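Local coordinates for 450aa long hypothetical fmu protein (Pyrococcus horikoshii, PDB 2YXL) that probably methylates carbon 5 of cytosine in RNA, as an S-adenosyl-L-methionine-dependent enzyme of the RsmB/NOP family, at residues A[14-22]-A[53-61]. Sequence-based numbering, arbitrary orientation.
Sequences GIRAIIEAI and LTMIFYDIM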
loop_
_atom_site.group_PDB
_atom_site.type_symbol
_atom_site.label_atom_id
_atom_site.label_comp_id
_atom_site.label_asym_id
_atom_site.label_seq_id
_atom_site.Cartn_x
_atom_site.Cartn_y
_atom_site.Cartn_z
ATOM N N GLY A 14 -5.564 -17.304 18.303
ATOM C CA GLY A 14 -6.146 -16.262 17.463
ATOM C C GLY A 14 -6.057 -14.896 18.112
ATOM O O GLY A 14 -5.800 -13.899 17.435
ATOM N N ILE A 15 -6.271 -14.856 19.428
ATOM C CA ILE A 15 -6.173 -13.620 20.205
ATOM C C ILE A 15 -4.742 -13.092 20.198
ATOM O O ILE A 15 -4.518 -11.900 20.015
ATOM C CB ILE A 15 -6.690 -13.808 21.662
ATOM C CG1 ILE A 15 -8.218 -13.975 21.683
ATOM C CG2 ILE A 15 -6.250 -12.652 22.571
ATOM C CD1 ILE A 15 -9.021 -12.754 21.217
ATOM N N ARG A 16 -3.778 -13.989 20.379
ATOM C CA ARG A 16 -2.368 -13.616 20.352
ATOM C C ARG A 16 -1.942 -13.201 18.949
ATOM O O ARG A 16 -1.017 -12.402 18.784
ATOM C CB ARG A 16 -1.490 -14.763 20.858
ATOM C CG ARG A 16 -1.711 -15.131 22.324
ATOM C CD ARG A 16 -0.718 -16.183 22.796
ATOM N NE ARG A 16 -0.992 -17.488 22.199
ATOM C CZ ARG A 16 -1.615 -18.487 22.815
ATOM N NH1 ARG A 16 -2.030 -18.359 24.072
ATOM N NH2 ARG A 16 -1.819 -19.624 22.167
ATOM N N ALA A 17 -2.642 -13.733 17.947
ATOM C CA ALA A 17 -2.331 -13.478 16.543
ATOM C C ALA A 17 -2.597 -12.039 16.092
ATOM O O ALA A 17 -1.704 -11.408 15.521
ATOM C CB ALA A 17 -3.063 -14.477 15.640
ATOM N N ILE A 18 -3.803 -11.517 16.335
ATOM C CA ILE A 18 -4.118 -10.146 15.897
ATOM C C ILE A 18 -3.360 -9.112 16.706
ATOM O O ILE A 18 -2.983 -8.078 16.169
ATOM C CB ILE A 18 -5.628 -9.756 15.951
ATOM C CG1 ILE A 18 -6.489 -10.844 16.576
ATOM C CG2 ILE A 18 -6.119 -9.277 14.576
ATOM C CD1 ILE A 18 -6.661 -10.668 18.055
ATOM N N ILE A 19 -3.155 -9.383 17.994
ATOM C CA ILE A 19 -2.372 -8.489 18.841
ATOM C C ILE A 19 -0.966 -8.339 18.262
ATOM O O ILE A 19 -0.494 -7.218 18.074
ATOM C CB ILE A 19 -2.319 -8.951 20.323
ATOM C CG1 ILE A 19 -3.715 -8.873 20.953
ATOM C CG2 ILE A 19 -1.318 -8.096 21.123
ATOM C CD1 ILE A 19 -3.832 -9.539 22.313
ATOM N N GLU A 20 -0.319 -9.465 17.956
ATOM C CA GLU A 20 1.012 -9.440 17.354
ATOM C C GLU A 20 1.001 -8.802 15.960
ATOM O O GLU A 20 1.934 -8.084 15.601
ATOM C CB GLU A 20 1.650 -10.837 17.340
ATOM C CG GLU A 20 3.038 -10.889 16.686
ATOM C CD GLU A 20 4.088 -11.643 17.501
ATOM O OE1 GLU A 20 5.293 -11.367 17.302
ATOM O OE2 GLU A 20 3.729 -12.499 18.338
ATOM N N ALA A 21 -0.059 -9.043 15.191
ATOM C CA ALA A 21 -0.185 -8.456 13.855
ATOM C C ALA A 21 -0.352 -6.940 13.922
ATOM O O ALA A 21 0.240 -6.208 13.127
ATOM C CB ALA A 21 -1.343 -9.092 13.088
ATOM N N ILE A 22 -1.162 -6.484 14.875
ATOM C CA ILE A 22 -1.403 -5.061 15.083
ATOM C C ILE A 22 -0.147 -4.381 15.633
ATOM O O ILE A 22 0.192 -3.265 15.221
ATOM C CB ILE A 22 -2.644 -4.820 15.991
ATOM C CG1 ILE A 22 -3.933 -5.289 15.292
ATOM C CG2 ILE A 22 -2.768 -3.362 16.409
ATOM C CD1 ILE A 22 -4.235 -4.623 13.942
ATOM N N LEU A 53 -9.804 -13.111 11.417
ATOM C CA LEU A 53 -8.728 -12.304 11.973
ATOM C C LEU A 53 -8.211 -11.256 10.990
ATOM O O LEU A 53 -7.824 -10.163 11.401
ATOM C CB LEU A 53 -7.582 -13.186 12.472
ATOM C CG LEU A 53 -7.845 -14.162 13.625
ATOM C CD1 LEU A 53 -6.544 -14.821 14.038
ATOM C CD2 LEU A 53 -8.508 -13.492 14.825
ATOM N N THR A 54 -8.219 -11.594 9.699
ATOM C CA THR A 54 -7.853 -10.656 8.632
ATOM C C THR A 54 -8.863 -9.511 8.554
ATOM O O THR A 54 -8.483 -8.345 8.430
ATOM C CB THR A 54 -7.734 -11.373 7.262
ATOM O OG1 THR A 54 -6.662 -12.320 7.315
ATOM C CG2 THR A 54 -7.463 -10.386 6.129
ATOM N N MET A 55 -10.146 -9.856 8.637
ATOM C CA MET A 55 -11.223 -8.871 8.666
ATOM C C MET A 55 -11.059 -7.908 9.850
ATOM O O MET A 55 -11.186 -6.693 9.685
ATOM C CB MET A 55 -12.585 -9.582 8.694
ATOM C CG MET A 55 -13.807 -8.666 8.751
ATOM S SD MET A 55 -14.198 -8.102 10.426
ATOM C CE MET A 55 -14.868 -9.599 11.166
ATOM N N ILE A 56 -10.770 -8.455 11.031
ATOM C CA ILE A 56 -10.546 -7.645 12.234
ATOM C C ILE A 56 -9.306 -6.756 12.075
ATOM O O ILE A 56 -9.335 -5.570 12.420
ATOM C CB ILE A 56 -10.451 -8.526 13.513
ATOM C CG1 ILE A 56 -11.804 -9.196 13.801
ATOM C CG2 ILE A 56 -9.988 -7.701 14.725
ATOM C CD1 ILE A 56 -11.777 -10.225 14.921
ATOM N N PHE A 57 -8.237 -7.337 11.531
ATOM C CA PHE A 57 -6.994 -6.623 11.248
ATOM C C PHE A 57 -7.247 -5.333 10.467
ATOM O O PHE A 57 -6.844 -4.251 10.903
ATOM C CB PHE A 57 -6.020 -7.539 10.493
ATOM C CG PHE A 57 -4.702 -6.898 10.161
ATOM C CD1 PHE A 57 -4.489 -6.318 8.911
ATOM C CD2 PHE A 57 -3.663 -6.886 11.092
ATOM C CE1 PHE A 57 -3.265 -5.724 8.595
ATOM C CE2 PHE A 57 -2.436 -6.297 10.787
ATOM C CZ PHE A 57 -2.237 -5.716 9.532
ATOM N N TYR A 58 -7.927 -5.448 9.329
ATOM C CA TYR A 58 -8.229 -4.285 8.495
ATOM C C TYR A 58 -9.268 -3.343 9.099
ATOM O O TYR A 58 -9.258 -2.148 8.812
ATOM C CB TYR A 58 -8.642 -4.707 7.079
ATOM C CG TYR A 58 -7.493 -5.228 6.245
ATOM C CD1 TYR A 58 -7.498 -6.535 5.760
ATOM C CD2 TYR A 58 -6.392 -4.416 5.951
ATOM C CE1 TYR A 58 -6.444 -7.022 4.995
ATOM C CE2 TYR A 58 -5.328 -4.894 5.190
ATOM C CZ TYR A 58 -5.363 -6.196 4.715
ATOM O OH TYR A 58 -4.320 -6.679 3.959
ATOM N N ASP A 59 -10.161 -3.877 9.925
ATOM C CA ASP A 59 -11.125 -3.049 10.640
ATOM C C ASP A 59 -10.408 -2.129 11.634
ATOM O O ASP A 59 -10.767 -0.957 11.769
ATOM C CB ASP A 59 -12.155 -3.926 11.360
ATOM C CG ASP A 59 -13.404 -3.161 11.753
ATOM O OD1 ASP A 59 -14.041 -2.550 10.873
ATOM O OD2 ASP A 59 -13.767 -3.187 12.944
ATOM N N ILE A 60 -9.394 -2.664 12.316
ATOM C CA ILE A 60 -8.585 -1.883 13.253
ATOM C C ILE A 60 -7.759 -0.826 12.503
ATOM O O ILE A 60 -7.744 0.346 12.892
ATOM C CB ILE A 60 -7.662 -2.781 14.130
ATOM C CG1 ILE A 60 -8.498 -3.697 15.036
ATOM C CG2 ILE A 60 -6.709 -1.927 14.970
ATOM C CD1 ILE A 60 -7.740 -4.864 15.640
ATOM N N MET A 61 -7.085 -1.242 11.434
ATOM C CA MET A 61 -6.288 -0.324 10.620
ATOM C C MET A 61 -7.141 0.828 10.096
ATOM O O MET A 61 -6.752 1.991 10.195
ATOM C CB MET A 61 -5.604 -1.062 9.457
ATOM C CG MET A 61 -4.517 -2.050 9.882
ATOM S SD MET A 61 -3.311 -1.300 10.991
ATOM C CE MET A 61 -2.163 -2.647 11.250
#
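Gly14 O accepts a hydrogen bond from Ile18 N at 3.3 Å and, more weakly, one from Ala17 N, while both methyls of Leu53 lie against it from the partner helix, CD1 at 3.6 Å. The bonds belong to one helix and the apolar contacts join it to helix 47-75, a worked example of how two helical segments can pack with no hydrogen bond between them. Leu53 also sets CD1 against the methyl of Ala17 and CD2 against Ile18 CG1, at 3.8 Å, its side chain crossing that of Ile18 at about a right angle. Cutting Leu53 back to an alanine removes both methyls, which is likely to leave a gap beside Gly14 and Ala17 and to take away the apolar partner of Ile18 CG1. The other branch of Ile18 reaches the backbone of the partner helix, CG2 resting 3.7 Å from Leu53 O, itself hydrogen-bonded by Phe57 N.

One turn on, Phe57 takes over. With CG anti to the backbone N (chi1 -180°), its ring is carried toward Ala21, whose carbonyl oxygen lies at the ring edge, near the plane, while Ala21 CB packs 3.8 Å from Phe57 CD2. Met61 CG sits over one ring face, offset toward the rim. Ile22 closes this end: its CD1 meets Phe57 CD2 obliquely at 3.7 Å, and the same methyl also touches Ile60 CG2 and Met61 CE.

The segment axes approach to 10.2 Å and run broadly in the same direction, crossing at -35°. The buried seam lies in the helical N-terminal part of the chain, away from the cofactor site. Helix 84-99 borders it through Val92 against Ile18 and Asp95 against Ile56 and Ile60, whereas helix 32-41 brings Phe39 to Leu53 and Ala38 to Ala21; helix 104-121 meets Ile15 and Ile19 through Ala114.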